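Local coordinates for protein Poly(Beta-D-mannuronate) lyase (PDB 7O79) that probably cleaves poly(beta-D-mannuronate), the mannuronate-rich form of alginate, as a polysaccharide lyase of family 6 built on a parallel beta-helix, at residues 89-94 and 118-123; 140-145 and 174-179; 69-74 and 93-98. All coordinates share one frame; numbering follows the deposited sequence.

Interaction 1. Residues 89-94 and 118-123; sequences SVIQFN and YWVLFR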
# COMPACT_ATOMS: atom_id res chain seq x y z
N SER A 89 9.94 -4.09 -14.36
CA SER A 89 9.63 -2.89 -13.59
C SER A 89 10.45 -1.73 -14.15
O SER A 89 11.57 -1.91 -14.62
CB SER A 89 9.93 -3.07 -12.10
OG SER A 89 9.65 -1.87 -11.37
N VAL A 90 9.87 -0.53 -14.11
CA VAL A 90 10.63 0.63 -14.60
C VAL A 90 11.84 0.88 -13.70
O VAL A 90 12.96 1.10 -14.18
CB VAL A 90 9.72 1.86 -14.68
CG1 VAL A 90 10.52 3.09 -15.01
CG2 VAL A 90 8.62 1.63 -15.72
N ILE A 91 11.63 0.85 -12.39
CA ILE A 91 12.70 1.06 -11.42
C ILE A 91 12.74 -0.16 -10.51
O ILE A 91 11.69 -0.66 -10.08
CB ILE A 91 12.46 2.35 -10.60
CG1 ILE A 91 12.68 3.57 -11.49
CG2 ILE A 91 13.42 2.39 -9.41
CD1 ILE A 91 12.04 4.81 -10.98
N GLN A 92 13.94 -0.65 -10.21
CA GLN A 92 14.04 -1.86 -9.40
C GLN A 92 15.16 -1.75 -8.37
O GLN A 92 16.31 -1.44 -8.72
CB GLN A 92 14.23 -3.09 -10.29
CG GLN A 92 14.06 -4.40 -9.53
CD GLN A 92 13.70 -5.57 -10.43
OE1 GLN A 92 13.06 -5.40 -11.47
NE2 GLN A 92 14.13 -6.77 -10.04
N PHE A 93 14.82 -1.99 -7.10
CA PHE A 93 15.78 -2.01 -5.99
C PHE A 93 16.20 -3.46 -5.79
O PHE A 93 15.48 -4.23 -5.15
CB PHE A 93 15.18 -1.44 -4.71
CG PHE A 93 14.90 0.06 -4.74
CD1 PHE A 93 13.72 0.55 -5.28
CD2 PHE A 93 15.81 0.96 -4.20
CE1 PHE A 93 13.45 1.92 -5.30
CE2 PHE A 93 15.54 2.35 -4.21
CZ PHE A 93 14.37 2.82 -4.75
N ASN A 94 17.38 -3.83 -6.30
CA ASN A 94 17.87 -5.20 -6.19
C ASN A 94 18.93 -5.39 -5.11
O ASN A 94 19.50 -6.47 -5.01
CB ASN A 94 18.44 -5.69 -7.53
CG ASN A 94 17.37 -5.96 -8.55
OD1 ASN A 94 16.37 -6.61 -8.24
ND2 ASN A 94 17.58 -5.48 -9.78
N TYR A 118 5.65 -3.49 -13.13
CA TYR A 118 5.61 -2.52 -12.04
C TYR A 118 6.20 -1.19 -12.48
O TYR A 118 6.92 -1.11 -13.48
CB TYR A 118 6.41 -2.98 -10.83
CG TYR A 118 6.05 -4.29 -10.18
CD1 TYR A 118 6.62 -5.47 -10.61
CD2 TYR A 118 5.16 -4.33 -9.10
CE1 TYR A 118 6.31 -6.68 -10.00
CE2 TYR A 118 4.84 -5.53 -8.48
CZ TYR A 118 5.41 -6.70 -8.93
OH TYR A 118 5.10 -7.90 -8.32
N TRP A 119 5.93 -0.15 -11.71
CA TRP A 119 6.73 1.05 -11.90
C TRP A 119 7.91 1.09 -10.93
O TRP A 119 9.02 1.48 -11.32
CB TRP A 119 5.84 2.30 -11.78
CG TRP A 119 5.20 2.62 -13.12
CD1 TRP A 119 5.15 1.80 -14.22
CD2 TRP A 119 4.53 3.82 -13.49
NE1 TRP A 119 4.50 2.43 -15.24
CE2 TRP A 119 4.10 3.67 -14.82
CE3 TRP A 119 4.25 5.01 -12.82
CZ2 TRP A 119 3.41 4.67 -15.51
CZ3 TRP A 119 3.55 6.01 -13.50
CH2 TRP A 119 3.15 5.83 -14.83
N VAL A 120 7.72 0.63 -9.69
CA VAL A 120 8.80 0.53 -8.73
C VAL A 120 8.67 -0.81 -8.02
O VAL A 120 7.61 -1.13 -7.47
CB VAL A 120 8.77 1.69 -7.69
CG1 VAL A 120 9.91 1.54 -6.71
CG2 VAL A 120 8.82 3.05 -8.38
N LEU A 121 9.75 -1.60 -8.02
CA LEU A 121 9.73 -2.90 -7.37
C LEU A 121 10.88 -3.00 -6.38
O LEU A 121 12.04 -2.76 -6.74
CB LEU A 121 9.83 -4.04 -8.40
CG LEU A 121 9.89 -5.43 -7.75
CD1 LEU A 121 8.62 -5.75 -6.98
CD2 LEU A 121 10.19 -6.53 -8.78
N PHE A 122 10.55 -3.33 -5.13
CA PHE A 122 11.57 -3.53 -4.11
C PHE A 122 11.92 -5.00 -3.98
O PHE A 122 11.04 -5.85 -3.82
CB PHE A 122 11.09 -2.99 -2.76
CG PHE A 122 11.04 -1.50 -2.71
CD1 PHE A 122 12.15 -0.79 -2.30
CD2 PHE A 122 9.89 -0.81 -3.08
CE1 PHE A 122 12.12 0.59 -2.25
CE2 PHE A 122 9.86 0.58 -3.02
CZ PHE A 122 10.98 1.28 -2.62
N ARG A 123 13.22 -5.29 -4.01
CA ARG A 123 13.71 -6.65 -3.97
C ARG A 123 15.06 -6.68 -3.24
O ARG A 123 16.06 -7.21 -3.73
CB ARG A 123 13.79 -7.20 -5.39
CG ARG A 123 13.99 -8.65 -5.50
CD ARG A 123 13.99 -9.03 -6.97
NE ARG A 123 14.77 -10.23 -7.22
CZ ARG A 123 16.07 -10.36 -6.94
NH1 ARG A 123 16.77 -9.35 -6.43
NH2 ARG A 123 16.68 -11.51 -7.20
O HOH W 1 18.58 -8.24 -3.02

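Interaction 2. Residues 140-145 and 174-179; sequences MQPLVG and IFRIWG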
# COMPACT_ATOMS: atom_id res chain seq x y z
N MET A 140 -1.45 -3.47 -16.24
CA MET A 140 -1.43 -4.46 -15.17
C MET A 140 -0.15 -4.32 -14.34
O MET A 140 0.84 -3.74 -14.78
CB MET A 140 -1.52 -5.87 -15.76
CG MET A 140 -2.92 -6.31 -16.26
SD MET A 140 -4.37 -5.67 -15.36
CE MET A 140 -4.27 -6.59 -13.84
N GLN A 141 -0.20 -4.88 -13.10
CA GLN A 141 0.85 -4.90 -12.07
C GLN A 141 0.75 -3.70 -11.15
O GLN A 141 0.42 -2.59 -11.59
CB GLN A 141 2.26 -5.00 -12.69
CG GLN A 141 2.48 -6.34 -13.35
CD GLN A 141 2.50 -7.45 -12.32
OE1 GLN A 141 1.55 -8.20 -12.18
NE2 GLN A 141 3.67 -7.66 -11.73
N PRO A 142 1.00 -3.89 -9.86
CA PRO A 142 0.99 -2.75 -8.93
C PRO A 142 1.95 -1.66 -9.38
O PRO A 142 2.94 -1.91 -10.06
CB PRO A 142 1.43 -3.38 -7.60
CG PRO A 142 1.17 -4.84 -7.73
CD PRO A 142 1.26 -5.18 -9.21
N LEU A 143 1.62 -0.42 -9.00
CA LEU A 143 2.55 0.68 -9.25
C LEU A 143 3.83 0.48 -8.44
O LEU A 143 4.95 0.55 -8.98
CB LEU A 143 1.86 2.00 -8.91
CG LEU A 143 2.47 3.27 -9.52
CD1 LEU A 143 1.40 4.34 -9.73
CD2 LEU A 143 3.60 3.80 -8.65
N VAL A 144 3.69 0.20 -7.15
CA VAL A 144 4.81 -0.09 -6.26
C VAL A 144 4.61 -1.49 -5.72
O VAL A 144 3.54 -1.79 -5.18
CB VAL A 144 4.92 0.92 -5.10
CG1 VAL A 144 6.06 0.51 -4.17
CG2 VAL A 144 5.16 2.32 -5.61
N GLY A 145 5.63 -2.33 -5.84
CA GLY A 145 5.60 -3.65 -5.25
C GLY A 145 6.75 -3.93 -4.30
O GLY A 145 7.85 -3.41 -4.47
N ILE A 174 -1.99 0.40 -6.00
CA ILE A 174 -0.89 1.36 -5.98
C ILE A 174 0.32 0.78 -5.26
O ILE A 174 1.47 0.93 -5.71
CB ILE A 174 -1.33 2.70 -5.38
CG1 ILE A 174 -2.59 3.23 -6.09
CG2 ILE A 174 -0.20 3.73 -5.51
CD1 ILE A 174 -2.53 3.16 -7.64
N PHE A 175 0.08 0.07 -4.15
CA PHE A 175 1.10 -0.63 -3.37
C PHE A 175 0.63 -2.06 -3.13
O PHE A 175 -0.51 -2.27 -2.69
CB PHE A 175 1.32 0.03 -2.00
CG PHE A 175 2.11 1.33 -2.04
CD1 PHE A 175 1.48 2.54 -2.28
CD2 PHE A 175 3.47 1.33 -1.74
CE1 PHE A 175 2.21 3.74 -2.28
CE2 PHE A 175 4.21 2.53 -1.72
CZ PHE A 175 3.58 3.73 -1.98
N ARG A 176 1.49 -3.05 -3.39
CA ARG A 176 1.24 -4.43 -2.98
C ARG A 176 2.48 -4.94 -2.24
O ARG A 176 3.56 -5.03 -2.83
CB ARG A 176 0.90 -5.32 -4.19
CG ARG A 176 0.63 -6.78 -3.80
CD ARG A 176 0.24 -7.69 -5.00
NE ARG A 176 1.34 -7.88 -5.94
CZ ARG A 176 1.18 -8.22 -7.22
NH1 ARG A 176 -0.04 -8.44 -7.71
NH2 ARG A 176 2.24 -8.37 -8.00
N ILE A 177 2.33 -5.25 -0.95
CA ILE A 177 3.45 -5.56 -0.07
C ILE A 177 3.44 -7.05 0.28
O ILE A 177 2.76 -7.48 1.22
CB ILE A 177 3.45 -4.71 1.21
CG1 ILE A 177 3.12 -3.25 0.90
CG2 ILE A 177 4.78 -4.90 1.97
CD1 ILE A 177 4.14 -2.61 -0.04
N TRP A 178 4.26 -7.82 -0.43
CA TRP A 178 4.51 -9.20 -0.06
C TRP A 178 5.61 -9.25 0.99
O TRP A 178 6.29 -8.26 1.27
CB TRP A 178 4.93 -10.02 -1.27
CG TRP A 178 3.85 -10.27 -2.30
CD1 TRP A 178 2.50 -10.42 -2.08
CD2 TRP A 178 4.05 -10.42 -3.70
NE1 TRP A 178 1.84 -10.65 -3.28
CE2 TRP A 178 2.78 -10.66 -4.29
CE3 TRP A 178 5.18 -10.39 -4.53
CZ2 TRP A 178 2.61 -10.85 -5.67
CZ3 TRP A 178 5.02 -10.58 -5.91
CH2 TRP A 178 3.74 -10.81 -6.46
N GLY A 179 5.81 -10.45 1.54
CA GLY A 179 6.82 -10.72 2.53
C GLY A 179 6.30 -11.67 3.57
O GLY A 179 5.22 -12.23 3.44
O HOH W 2 0.49 -9.77 -10.32

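Interaction 3. Residues 69-74 and 93-98; sequences DAPYLV and FNSDYC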
# COMPACT_ATOMS: atom_id res chain seq x y z
N ASP A 69 21.75 -2.26 -8.36
CA ASP A 69 22.29 -3.62 -8.25
C ASP A 69 23.55 -3.69 -7.39
O ASP A 69 24.31 -4.65 -7.52
CB ASP A 69 22.59 -4.22 -9.62
CG ASP A 69 21.36 -4.25 -10.53
OD1 ASP A 69 20.22 -4.35 -10.02
OD2 ASP A 69 21.53 -4.16 -11.76
N ALA A 70 23.78 -2.69 -6.54
CA ALA A 70 24.83 -2.71 -5.52
C ALA A 70 24.43 -1.74 -4.42
O ALA A 70 23.60 -0.85 -4.64
CB ALA A 70 26.20 -2.36 -6.12
N PRO A 71 24.95 -1.91 -3.20
CA PRO A 71 24.45 -1.12 -2.07
C PRO A 71 24.98 0.30 -2.07
O PRO A 71 25.98 0.64 -2.71
CB PRO A 71 24.95 -1.89 -0.84
CG PRO A 71 26.20 -2.57 -1.32
CD PRO A 71 25.91 -2.95 -2.77
N TYR A 72 24.26 1.15 -1.32
CA TYR A 72 24.63 2.55 -1.06
C TYR A 72 24.71 3.39 -2.32
O TYR A 72 25.62 4.21 -2.49
CB TYR A 72 25.95 2.64 -0.27
CG TYR A 72 26.10 1.57 0.77
CD1 TYR A 72 25.21 1.49 1.84
CD2 TYR A 72 27.14 0.66 0.71
CE1 TYR A 72 25.34 0.51 2.81
CE2 TYR A 72 27.29 -0.33 1.67
CZ TYR A 72 26.38 -0.39 2.72
OH TYR A 72 26.52 -1.36 3.68
N LEU A 73 23.71 3.24 -3.19
CA LEU A 73 23.61 4.00 -4.42
C LEU A 73 22.39 4.91 -4.39
O LEU A 73 21.31 4.50 -3.95
CB LEU A 73 23.53 3.07 -5.64
CG LEU A 73 24.71 2.11 -5.82
CD1 LEU A 73 24.54 1.30 -7.09
CD2 LEU A 73 26.01 2.91 -5.83
N VAL A 74 22.56 6.13 -4.87
CA VAL A 74 21.53 7.15 -4.86
C VAL A 74 21.27 7.59 -6.29
O VAL A 74 22.22 7.80 -7.06
CB VAL A 74 21.95 8.36 -4.00
CG1 VAL A 74 20.85 9.44 -4.00
CG2 VAL A 74 22.31 7.92 -2.57
N PHE A 93 14.82 -1.99 -7.10
CA PHE A 93 15.78 -2.01 -5.99
C PHE A 93 16.20 -3.46 -5.79
O PHE A 93 15.48 -4.23 -5.15
CB PHE A 93 15.18 -1.44 -4.71
CG PHE A 93 14.90 0.06 -4.74
CD1 PHE A 93 13.72 0.55 -5.28
CD2 PHE A 93 15.81 0.96 -4.20
CE1 PHE A 93 13.45 1.92 -5.30
CE2 PHE A 93 15.54 2.35 -4.21
CZ PHE A 93 14.37 2.82 -4.75
N ASN A 94 17.38 -3.83 -6.30
CA ASN A 94 17.87 -5.20 -6.19
C ASN A 94 18.93 -5.39 -5.11
O ASN A 94 19.50 -6.47 -5.01
CB ASN A 94 18.44 -5.69 -7.53
CG ASN A 94 17.37 -5.96 -8.55
OD1 ASN A 94 16.37 -6.61 -8.24
ND2 ASN A 94 17.58 -5.48 -9.78
N SER A 95 19.20 -4.36 -4.31
CA SER A 95 20.30 -4.40 -3.35
C SER A 95 19.81 -3.72 -2.07
O SER A 95 18.61 -3.61 -1.84
CB SER A 95 21.55 -3.74 -3.95
OG SER A 95 22.70 -4.04 -3.18
N ASP A 96 20.74 -3.26 -1.23
CA ASP A 96 20.40 -2.71 0.08
C ASP A 96 20.85 -1.27 0.22
O ASP A 96 21.84 -0.85 -0.37
CB ASP A 96 21.02 -3.51 1.24
CG ASP A 96 20.80 -5.01 1.12
OD1 ASP A 96 19.74 -5.44 0.61
OD2 ASP A 96 21.67 -5.75 1.62
N TYR A 97 20.08 -0.51 1.01
CA TYR A 97 20.45 0.85 1.39
C TYR A 97 20.68 1.74 0.18
O TYR A 97 21.62 2.53 0.14
CB TYR A 97 21.68 0.85 2.31
CG TYR A 97 21.33 0.57 3.76
CD1 TYR A 97 20.72 1.55 4.54
CD2 TYR A 97 21.62 -0.66 4.35
CE1 TYR A 97 20.40 1.32 5.87
CE2 TYR A 97 21.31 -0.91 5.68
CZ TYR A 97 20.70 0.10 6.43
OH TYR A 97 20.37 -0.11 7.75
N CYS A 98 19.82 1.61 -0.83
CA CYS A 98 19.82 2.55 -1.94
C CYS A 98 18.68 3.55 -1.78
O CYS A 98 17.76 3.35 -0.98
CB CYS A 98 19.72 1.83 -3.28
SG CYS A 98 21.13 0.74 -3.60

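Interaction 1. Residues 89-94 and 118-123
Two successive coils of the parallel beta-helix pair here, 89-94 against 118-123, in register from S89 beside Y118 to N94 beside R123, in a largely buried contact. Both segments turn the same corner, at V90-I91 and W119-V120, so the pairing passes from one face of the coil to the next. Backbone bonds run through the corner, V90 N to Y118 O and I91 N to W119 O, and continue with L121 N to I91 O and F93 N to L121 O. On the side of I91 and V120, the F93 and F122 rings form an offset stack, planes 8° apart and centroids separated by 4.5 Å. Each CG is swung opposite its own carbonyl carbon (chi1 -69° and -71°), which sends the two side chains out alongside each other, F122 CE1 coming over the rim of one F93 face; V120 CG1 meets the F93 edge at CE1. F68 stacks on F93 as well, prolonging the aromatic row. On the other face, with S89, Q92 runs extended beside L121, and its NE2 bonds N94 OD1 in the carbonyl plane, on a lone pair. S89 OG bonds I91 O at 2.7 Å, from the face opposite L121 N.

Interaction 2. Residues 140-145 and 174-179
Q141 begins the contact through a water, which donates to its OE1 at 2.7 Å and accepts from R176 NH1 at 3.0 Å, lying at the edge of the guanidinium and in its plane. The glutamine amide plane stands 65° from that guanidinium. P142 packs its ring against the flat head of R176: CG sits over the centre of one guanidinium face, 3.4 Å from R176 CZ, while CD faces NH2. R176 leaves the backbone with CG opposite N (chi1 180°) and bends at chi3 (68°), folding its head back over the proline; the W178 ring covers the opposite face near CZ2, so the cation is sandwiched. NH2 also bonds Y118 OH of the preceding coil. Shortening R176 to an alanine is likely to open a gap between P142 and W178 and to cost the Y118 hydroxyl and the bridging water a partner. L143 turns its CB onto I174 O. V144 then starts regular parallel pairing: its N bonds I174 O at 2.7 Å, and R176 N returns to V144 O at 3.0 Å, nearly in line with that carbonyl bond. V144 also lies over a face of F175, CB 4.1 Å from the ring centroid in a CH-pi contact, with CG1 against CD2. G145 closes the pairing with a CA-H...O contact to R176 O. The contact joins two successive coils of the parallel beta-helix, with strand 144-146 lying between 118-122 and 175-177. F122 touches V144 from the first of these, F161 of strand 155-162 meets L143, V144, I174 and F175 from inside the coil, and strand 209-214 flanks 175-177 beyond, I210 and I211 touching I174 and F175.

Interaction 3. Residues 69-74 and 93-98
Segments 69-74 and 93-98 run alongside each other in register from D69 opposite N94 to L73 opposite C98, with CA atoms about 5 Å apart but only a few backbone bonds. They are equivalent turns in adjacent coils of the parallel beta-helix, near the surface, where the chain leaves one strand for the next. Y72 N bonds D96 O nearly along its C=O direction at 3.3 Å, and makes a weak second bond to Y97 O. Y72 and Y97 both adopt left-handed backbone angles, so the two turns have matching shapes. At the first end N94 ND2 donates to D69 OD1 at 2.9 Å, nearly straight (163°), with the acceptor in the amide plane, which fixes the nitrogen end of the N94 amide. S95 packs against the A70-P71 peptide: OG, carried opposite its own backbone N (chi1 -167°), lies 3.1 Å from P71 N, which has no hydrogen to give, and also close to P71 CD. A70 O, beside C98 SG, is buried without a hydrogen-bond partner in the model. The Y72 and Y97 side chains cross at an angle, Y72 CD1 resting on Y97 CB at 3.6 Å. N127 ties down the second turn through S95 O and C98 N. Inward of the tyrosines, C98 SG lies 3.9 Å from L73 CB and accepts a weak bond from L73 N at 3.6 Å.

How the interactions relate
The three contacts join successive coils of one parallel beta-helix, in the chain order interaction 3, interaction 1, interaction 2. Interactions 3 and 1 share F93 and N94: the chain pairs with the next coil through 89-94, then turns through 93-98 against the preceding coil, the centres about 12 Å apart. Interactions 1 and 2 lie about 10 Å apart, centre to centre, and meet directly, since strands 118-122 and 144-146 are neighbours and probably bonded through F122 N to G145 O and G145 N to V120 O. Interactions 2 and 3 do not touch, their nearest atoms about 7 Å apart. Together they trace continuous coil-to-coil stacking along the helix axis.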